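PDB 6MLX: leucine-rich repeat protein TpLRR from Treponema pallidum, which is a secreted, probably periplasmic protein of unknown function, built as a leucine-rich repeat solenoid that may serve as a binding scaffold. Local coordinates for residues Leu43-Val48 with Ser66-Ile71. Residues are numbered along the deposited sequence; the frame is centred on the assembly and turned at random.
Sequences LPVVEV and SSVRMI
Two nearly straight backbone bonds join Val46 and Val48 to the segment 66-71. The amide N of Arg69 lies 2.7 Å from Val46 O, approaching from above the carbonyl plane, whereas Val48 N meets Met70 O at 3.0 Å. A third bond uses a side chain: Ser67 OG gives its proton to Val45 O across 2.9 Å. With chi1 at 42°, the hydroxyl sits between the backbone N and carbonyl carbon of Ser67. So small a side chain lets the backbones come close, and it supplies a donor for Val45 O, which Val68 N is too poorly angled to serve; a weaker link runs from the same OG to Ser38 O. Close to these bonds, Val46 CA directs its hydrogen at Ser67 O, 3.2 Å away.

On one face of the sheet Glu47 and Met70 run alongside each other in the same direction. Glu47 CG and CD both lie against Met70 CG, at 3.7 and 3.8 Å, with both carboxylate oxygens a little farther off, while Met70 bends and takes its thioether away. Long, flexible chains suit this partly exposed face. On the buried side, beta-branched Val and Ile fit the extended backbone and fill the interior with methyls that need no polar partner: Val45 CG1 approaches Val68 CG2 at 4.2 Å, and Val68 CG1 faces Val48 CG2, with Ile71 beside them reaching Leu64.

Strand 43-48 also pairs with strand 22-27, so the contact passes the N-terminal sheet on to 70-71, then 93-94. In this sheet successive coils add one short parallel strand each, aliphatic residues turned inward, as befits a leucine-rich repeat solenoid, here of the BspA type.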
loop_
_atom_site.group_PDB
_atom_site.type_symbol
_atom_site.label_atom_id
_atom_site.label_comp_id
_atom_site.label_asym_id
_atom_site.label_seq_id
_atom_site.Cartn_x
_atom_site.Cartn_y
_atom_site.Cartn_z
ATOM N N LEU A 43 -26.121 1.044 6.599
ATOM C CA LEU A 43 -24.928 0.934 7.429
ATOM C C LEU A 43 -23.692 1.333 6.631
ATOM O O LEU A 43 -23.616 1.053 5.427
ATOM C CB LEU A 43 -24.742 -0.478 7.980
ATOM C CG LEU A 43 -25.693 -0.761 9.136
ATOM C CD1 LEU A 43 -25.279 -2.027 9.883
ATOM C CD2 LEU A 43 -25.775 0.456 10.076
ATOM N N PRO A 44 -22.721 2.001 7.261
ATOM C CA PRO A 44 -21.523 2.423 6.531
ATOM C C PRO A 44 -20.609 1.244 6.215
ATOM O O PRO A 44 -20.494 0.284 6.987
ATOM C CB PRO A 44 -20.852 3.396 7.505
ATOM C CG PRO A 44 -21.243 2.865 8.853
ATOM C CD PRO A 44 -22.683 2.435 8.669
ATOM N N VAL A 45 -19.948 1.337 5.060
ATOM C CA VAL A 45 -19.011 0.313 4.607
ATOM C C VAL A 45 -17.630 0.667 5.155
ATOM O O VAL A 45 -17.007 1.638 4.709
ATOM C CB VAL A 45 -18.999 0.204 3.078
ATOM C CG1 VAL A 45 -17.897 -0.742 2.626
ATOM C CG2 VAL A 45 -20.357 -0.265 2.559
ATOM N N VAL A 46 -17.142 -0.128 6.110
ATOM C CA VAL A 46 -15.977 0.244 6.913
ATOM C C VAL A 46 -14.739 -0.605 6.643
ATOM O O VAL A 46 -13.653 -0.257 7.143
ATOM C CB VAL A 46 -16.304 0.208 8.421
ATOM C CG1 VAL A 46 -17.356 1.255 8.752
ATOM C CG2 VAL A 46 -16.782 -1.166 8.814
ATOM N N GLU A 47 -14.853 -1.702 5.895
ATOM C CA GLU A 47 -13.715 -2.590 5.712
ATOM C C GLU A 47 -13.801 -3.294 4.363
ATOM O O GLU A 47 -14.890 -3.673 3.920
ATOM C CB GLU A 47 -13.645 -3.608 6.850
ATOM C CG GLU A 47 -12.562 -4.662 6.702
ATOM C CD GLU A 47 -12.429 -5.526 7.946
ATOM O OE1 GLU A 47 -11.918 -6.658 7.847
ATOM O OE2 GLU A 47 -12.842 -5.066 9.029
ATOM N N VAL A 48 -12.651 -3.445 3.706
ATOM C CA VAL A 48 -12.508 -4.332 2.553
ATOM C C VAL A 48 -11.750 -5.564 3.036
ATOM O O VAL A 48 -10.540 -5.496 3.279
ATOM C CB VAL A 48 -11.779 -3.654 1.383
ATOM C CG1 VAL A 48 -11.612 -4.642 0.223
ATOM C CG2 VAL A 48 -12.501 -2.401 0.927
ATOM N N SER A 66 -15.060 7.223 2.213
ATOM C CA SER A 66 -14.368 7.710 3.410
ATOM C C SER A 66 -14.630 6.860 4.648
ATOM O O SER A 66 -13.837 6.900 5.602
ATOM C CB SER A 66 -14.743 9.167 3.669
ATOM O OG SER A 66 -16.111 9.383 3.367
ATOM N N SER A 67 -15.703 6.069 4.650
ATOM C CA SER A 67 -16.022 5.194 5.768
ATOM C C SER A 67 -15.094 3.990 5.879
ATOM O O SER A 67 -15.080 3.338 6.930
ATOM C CB SER A 67 -17.472 4.721 5.630
ATOM O OG SER A 67 -17.746 4.395 4.273
ATOM N N VAL A 68 -14.322 3.666 4.842
ATOM C CA VAL A 68 -13.476 2.478 4.919
ATOM C C VAL A 68 -12.260 2.771 5.787
ATOM O O VAL A 68 -11.476 3.684 5.502
ATOM C CB VAL A 68 -13.053 1.994 3.527
ATOM C CG1 VAL A 68 -11.939 0.965 3.670
ATOM C CG2 VAL A 68 -14.245 1.384 2.800
ATOM N N ARG A 69 -12.092 1.982 6.839
ATOM C CA ARG A 69 -11.018 2.139 7.802
ATOM C C ARG A 69 -9.871 1.168 7.568
ATOM O O ARG A 69 -8.745 1.444 7.999
ATOM C CB ARG A 69 -11.561 1.924 9.220
ATOM C CG ARG A 69 -12.637 2.906 9.645
ATOM C CD ARG A 69 -11.998 4.221 10.103
ATOM N NE ARG A 69 -12.969 5.218 10.569
ATOM C CZ ARG A 69 -13.517 6.168 9.804
ATOM N NH1 ARG A 69 -13.209 6.258 8.510
ATOM N NH2 ARG A 69 -14.398 7.023 10.325
ATOM N N MET A 70 -10.130 0.061 6.882
ATOM C CA MET A 70 -9.229 -1.079 6.870
ATOM C C MET A 70 -9.276 -1.767 5.510
ATOM O O MET A 70 -10.363 -2.035 4.988
ATOM C CB MET A 70 -9.624 -2.065 7.974
ATOM C CG MET A 70 -9.207 -3.494 7.696
ATOM S SD MET A 70 -7.475 -3.616 8.069
ATOM C CE MET A 70 -7.546 -3.436 9.850
ATOM N N ILE A 71 -8.108 -2.064 4.949
ATOM C CA ILE A 71 -7.990 -2.909 3.763
ATOM C C ILE A 71 -7.245 -4.173 4.175
ATOM O O ILE A 71 -6.079 -4.104 4.587
ATOM C CB ILE A 71 -7.279 -2.187 2.608
ATOM C CG1 ILE A 71 -8.096 -0.968 2.170
ATOM C CG2 ILE A 71 -7.041 -3.133 1.429
ATOM C CD1 ILE A 71 -7.435 -0.133 1.097
#